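Local coordinates for protein aromatic-amino-acid transaminase TyrB (Burkholderia cenocepacia K56-2Valvano, PDB 4WD2) that probably catalyses the pyridoxal-phosphate-dependent transfer of amino groups from aromatic amino acids to 2-oxo acids, at residues 122-136 / 145-158. Numbering follows the deposited sequence.
Sequences LKRYFPDSQVWLSDP and FERAGFTVNTYPYY
Strands 131-135 and 152-156 run parallel, their short axes 42° apart, and Val-131 and Leu-133 exchange backbone hydrogen bonds with Thr-151, Asn-153 and Tyr-155; the Asp-135 N to Tyr-155 O bond is weak, and Tyr-158 N then donates to Asp-135 O. Phe-150 shows how a connection entering such a strand can be anchored. Val-131 CG2 lies over one face of its ring, 3.6 Å from Phe-150 CG, while Lys-123 CD covers the opposite face and the carbonyl oxygens of Phe-126 and Ser-129 line the edge. The lysine chain bends at its second torsion (chi2 60°) as it passes the ring, and Lys-123 NZ donates to Gly-149 O at 2.8 Å, from above that carbonyl's plane, and to Pro-127 O on a lone pair. Gly-149 itself closes helix 141-147 in a Schellman motif.

On the sheet face that carries Trp-132, Asn-153 lies alongside the indole, Asn-153 CB 3.4 Å from Trp-132 NE1, in a CH-pi contact over the five-membered ring. Asn-153 ND2 donates to Gln-130 OE1 at 3.0 Å, the two amides nearly coplanar, and a water links the same OE1 to Asn-153 OD1, a double tie that should hold the amide's rotation. Further along, Tyr-155 takes the crowded first torsion (chi1 52°), which folds its ring back over the other strand: Ser-134 CA sits over the ring face, and the hydroxyl goes on to Leu-184 O. On the face opposite Trp-132, Val-131 CB meets Val-152 CG2 at 4.0 Å.

The two strands and helix 141-147 form a beta-alpha-beta unit of the class I and II aminotransferase fold. Strand 182-186 pairs with the other edge of 131-135, helix 110-125 packs against Phe-145 and Ala-148, and helix 167-175 touches Tyr-155.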
# COMPACT_ATOMS: atom_id res chain seq x y z
N LEU A 122 10.72 11.90 6.10
CA LEU A 122 11.51 12.46 7.18
C LEU A 122 12.94 11.92 7.22
O LEU A 122 13.88 12.67 7.48
CB LEU A 122 10.83 12.21 8.53
CG LEU A 122 9.57 13.01 8.85
CD1 LEU A 122 8.97 12.54 10.16
CD2 LEU A 122 9.87 14.51 8.91
N LYS A 123 13.11 10.63 6.97
CA LYS A 123 14.45 10.02 6.97
C LYS A 123 15.33 10.63 5.89
O LYS A 123 16.53 10.82 6.07
CB LYS A 123 14.36 8.50 6.78
CG LYS A 123 15.70 7.79 6.76
CD LYS A 123 16.46 8.01 8.07
CE LYS A 123 17.86 7.41 8.02
NZ LYS A 123 18.53 7.51 9.34
N ARG A 124 14.70 10.95 4.76
CA ARG A 124 15.42 11.46 3.61
C ARG A 124 15.88 12.89 3.84
O ARG A 124 16.97 13.28 3.41
CB ARG A 124 14.55 11.37 2.36
CG ARG A 124 15.24 11.82 1.11
CD ARG A 124 14.72 11.10 -0.12
NE ARG A 124 15.34 11.66 -1.32
CZ ARG A 124 14.79 12.62 -2.04
NH1 ARG A 124 13.60 13.10 -1.70
NH2 ARG A 124 15.41 13.09 -3.11
N TYR A 125 15.07 13.67 4.56
CA TYR A 125 15.37 15.09 4.75
C TYR A 125 15.82 15.44 6.16
O TYR A 125 16.37 16.52 6.38
CB TYR A 125 14.16 15.93 4.35
CG TYR A 125 13.99 15.94 2.85
CD1 TYR A 125 14.88 16.65 2.05
CD2 TYR A 125 12.99 15.20 2.23
CE1 TYR A 125 14.75 16.66 0.67
CE2 TYR A 125 12.86 15.20 0.85
CZ TYR A 125 13.74 15.93 0.08
OH TYR A 125 13.62 15.93 -1.29
N PHE A 126 15.62 14.53 7.11
CA PHE A 126 16.12 14.72 8.47
C PHE A 126 16.81 13.46 8.99
O PHE A 126 16.40 12.91 10.02
CB PHE A 126 14.98 15.14 9.39
CG PHE A 126 14.26 16.39 8.95
CD1 PHE A 126 14.66 17.63 9.42
CD2 PHE A 126 13.20 16.33 8.05
CE1 PHE A 126 14.00 18.79 9.01
CE2 PHE A 126 12.54 17.48 7.64
CZ PHE A 126 12.94 18.71 8.12
N PRO A 127 17.87 13.00 8.30
CA PRO A 127 18.47 11.68 8.56
C PRO A 127 19.09 11.53 9.94
O PRO A 127 19.21 10.40 10.44
CB PRO A 127 19.55 11.58 7.47
CG PRO A 127 19.92 12.99 7.19
CD PRO A 127 18.64 13.76 7.30
N ASP A 128 19.48 12.63 10.56
CA ASP A 128 20.15 12.58 11.86
C ASP A 128 19.19 12.77 13.03
O ASP A 128 19.58 12.61 14.19
CB ASP A 128 21.27 13.62 11.90
CG ASP A 128 22.40 13.29 10.93
OD1 ASP A 128 22.67 12.09 10.71
OD2 ASP A 128 23.02 14.22 10.37
N SER A 129 17.94 13.10 12.73
CA SER A 129 16.91 13.18 13.76
C SER A 129 16.62 11.81 14.32
O SER A 129 16.72 10.81 13.62
CB SER A 129 15.62 13.79 13.20
OG SER A 129 15.83 15.12 12.76
N GLN A 130 16.26 11.75 15.60
CA GLN A 130 15.82 10.50 16.19
C GLN A 130 14.33 10.61 16.53
O GLN A 130 13.76 11.70 16.48
CB GLN A 130 16.66 10.15 17.42
CG GLN A 130 18.14 10.03 17.09
CD GLN A 130 18.95 9.47 18.23
OE1 GLN A 130 18.41 9.10 19.27
NE2 GLN A 130 20.27 9.39 18.04
N VAL A 131 13.70 9.48 16.86
CA VAL A 131 12.26 9.47 17.10
C VAL A 131 11.96 9.15 18.56
O VAL A 131 12.61 8.29 19.16
CB VAL A 131 11.56 8.46 16.16
CG1 VAL A 131 10.09 8.30 16.53
CG2 VAL A 131 11.68 8.89 14.69
N TRP A 132 11.00 9.87 19.14
CA TRP A 132 10.55 9.63 20.51
C TRP A 132 9.06 9.27 20.55
O TRP A 132 8.23 10.03 20.05
CB TRP A 132 10.81 10.85 21.40
CG TRP A 132 12.20 10.91 21.96
CD1 TRP A 132 12.60 10.52 23.21
CD2 TRP A 132 13.37 11.39 21.30
NE1 TRP A 132 13.95 10.74 23.36
CE2 TRP A 132 14.45 11.27 22.20
CE3 TRP A 132 13.61 11.92 20.02
CZ2 TRP A 132 15.75 11.66 21.87
CZ3 TRP A 132 14.90 12.31 19.70
CH2 TRP A 132 15.95 12.17 20.62
N LEU A 133 8.73 8.12 21.14
CA LEU A 133 7.34 7.68 21.32
C LEU A 133 6.97 7.64 22.80
O LEU A 133 7.83 7.67 23.67
CB LEU A 133 7.09 6.29 20.72
CG LEU A 133 8.14 5.55 19.90
CD1 LEU A 133 7.76 4.08 19.76
CD2 LEU A 133 8.25 6.17 18.53
N SER A 134 5.68 7.54 23.09
CA SER A 134 5.21 7.47 24.46
C SER A 134 5.54 6.13 25.10
O SER A 134 5.65 5.11 24.41
CB SER A 134 3.70 7.73 24.53
OG SER A 134 3.00 6.79 23.74
N ASP A 135 5.69 6.13 26.41
CA ASP A 135 5.84 4.88 27.16
C ASP A 135 4.53 4.55 27.86
O ASP A 135 4.21 5.16 28.87
CB ASP A 135 6.98 5.00 28.18
CG ASP A 135 7.01 3.83 29.14
OD1 ASP A 135 6.76 2.69 28.71
OD2 ASP A 135 7.29 4.05 30.34
N PRO A 136 3.76 3.58 27.32
CA PRO A 136 3.97 2.79 26.11
C PRO A 136 3.30 3.43 24.89
O PRO A 136 2.74 4.51 25.01
CB PRO A 136 3.29 1.46 26.46
CG PRO A 136 2.11 1.90 27.26
CD PRO A 136 2.57 3.12 28.05
N PHE A 145 9.16 2.92 12.38
CA PHE A 145 10.20 3.95 12.33
C PHE A 145 11.62 3.39 12.41
O PHE A 145 12.53 3.90 11.75
CB PHE A 145 9.95 4.98 13.43
CG PHE A 145 8.86 5.94 13.09
CD1 PHE A 145 9.13 7.10 12.38
CD2 PHE A 145 7.54 5.68 13.45
CE1 PHE A 145 8.11 7.98 12.04
CE2 PHE A 145 6.53 6.56 13.11
CZ PHE A 145 6.81 7.71 12.41
N GLU A 146 11.83 2.32 13.16
CA GLU A 146 13.15 1.68 13.16
C GLU A 146 13.46 1.05 11.79
O GLU A 146 14.58 1.17 11.29
CB GLU A 146 13.24 0.62 14.27
CG GLU A 146 13.41 1.20 15.67
CD GLU A 146 13.73 0.13 16.70
OE1 GLU A 146 13.65 -1.07 16.36
OE2 GLU A 146 14.07 0.49 17.85
N ARG A 147 12.48 0.41 11.16
CA ARG A 147 12.70 -0.17 9.84
C ARG A 147 12.85 0.91 8.76
O ARG A 147 13.43 0.67 7.71
CB ARG A 147 11.56 -1.14 9.48
CG ARG A 147 11.58 -2.44 10.28
CD ARG A 147 12.79 -3.29 9.90
NE ARG A 147 12.86 -4.54 10.65
CZ ARG A 147 12.34 -5.70 10.24
NH1 ARG A 147 12.45 -6.78 11.00
NH2 ARG A 147 11.71 -5.78 9.08
N ALA A 148 12.35 2.11 9.05
CA ALA A 148 12.51 3.27 8.17
C ALA A 148 13.87 3.95 8.36
O ALA A 148 14.22 4.89 7.63
CB ALA A 148 11.39 4.27 8.40
N GLY A 149 14.64 3.49 9.34
CA GLY A 149 16.01 3.95 9.53
C GLY A 149 16.25 4.86 10.72
O GLY A 149 17.32 5.45 10.83
N PHE A 150 15.26 4.98 11.61
CA PHE A 150 15.40 5.87 12.76
C PHE A 150 15.76 5.14 14.05
O PHE A 150 15.25 4.05 14.32
CB PHE A 150 14.11 6.65 13.01
CG PHE A 150 13.86 7.75 12.03
CD1 PHE A 150 14.55 8.95 12.12
CD2 PHE A 150 12.93 7.60 11.01
CE1 PHE A 150 14.33 9.96 11.22
CE2 PHE A 150 12.70 8.62 10.10
CZ PHE A 150 13.40 9.80 10.21
N THR A 151 16.64 5.76 14.83
CA THR A 151 16.81 5.39 16.23
C THR A 151 15.56 5.85 16.99
O THR A 151 15.15 7.01 16.90
CB THR A 151 18.06 6.03 16.85
OG1 THR A 151 19.22 5.63 16.11
CG2 THR A 151 18.22 5.61 18.30
N VAL A 152 14.96 4.93 17.73
CA VAL A 152 13.69 5.21 18.37
C VAL A 152 13.81 5.17 19.89
O VAL A 152 14.31 4.20 20.46
CB VAL A 152 12.60 4.23 17.90
CG1 VAL A 152 11.39 4.29 18.81
CG2 VAL A 152 12.21 4.51 16.45
N ASN A 153 13.36 6.25 20.53
CA ASN A 153 13.40 6.39 21.97
C ASN A 153 12.02 6.61 22.57
O ASN A 153 11.03 6.71 21.85
CB ASN A 153 14.33 7.54 22.36
CG ASN A 153 15.64 7.53 21.59
OD1 ASN A 153 16.54 6.73 21.87
ND2 ASN A 153 15.76 8.42 20.61
N THR A 154 11.95 6.68 23.90
CA THR A 154 10.67 6.87 24.58
C THR A 154 10.69 8.10 25.48
O THR A 154 11.76 8.58 25.87
CB THR A 154 10.29 5.64 25.42
OG1 THR A 154 11.14 5.55 26.57
CG2 THR A 154 10.43 4.37 24.61
N TYR A 155 9.51 8.61 25.79
CA TYR A 155 9.35 9.64 26.82
C TYR A 155 8.34 9.12 27.85
O TYR A 155 7.50 8.28 27.52
CB TYR A 155 8.90 10.98 26.22
CG TYR A 155 7.68 10.93 25.33
CD1 TYR A 155 6.40 10.87 25.87
CD2 TYR A 155 7.80 10.98 23.94
CE1 TYR A 155 5.27 10.84 25.05
CE2 TYR A 155 6.67 10.94 23.12
CZ TYR A 155 5.42 10.87 23.68
OH TYR A 155 4.30 10.82 22.89
N PRO A 156 8.44 9.59 29.11
CA PRO A 156 7.49 9.15 30.14
C PRO A 156 6.06 9.49 29.73
O PRO A 156 5.84 10.55 29.14
CB PRO A 156 7.91 9.94 31.38
CG PRO A 156 9.34 10.28 31.15
CD PRO A 156 9.49 10.47 29.67
N TYR A 157 5.11 8.62 30.04
CA TYR A 157 3.73 8.90 29.67
C TYR A 157 2.77 8.27 30.66
O TYR A 157 2.20 8.96 31.50
CB TYR A 157 3.45 8.41 28.24
CG TYR A 157 2.14 8.92 27.67
CD1 TYR A 157 2.06 10.18 27.10
CD2 TYR A 157 0.99 8.14 27.70
CE1 TYR A 157 0.87 10.66 26.56
CE2 TYR A 157 -0.20 8.61 27.18
CZ TYR A 157 -0.26 9.87 26.61
OH TYR A 157 -1.46 10.33 26.09
N TYR A 158 2.59 6.96 30.58
CA TYR A 158 1.64 6.30 31.46
C TYR A 158 2.16 6.25 32.88
O TYR A 158 3.36 6.03 33.11
CB TYR A 158 1.32 4.89 30.96
CG TYR A 158 0.35 4.14 31.84
CD1 TYR A 158 -1.00 4.46 31.85
CD2 TYR A 158 0.78 3.10 32.66
CE1 TYR A 158 -1.90 3.78 32.65
CE2 TYR A 158 -0.11 2.41 33.47
CZ TYR A 158 -1.45 2.75 33.46
OH TYR A 158 -2.33 2.06 34.25
O HOH W 1 17.81 8.24 13.81
O HOH W 2 19.24 6.97 21.51
O HOH W 3 5.76 6.30 31.60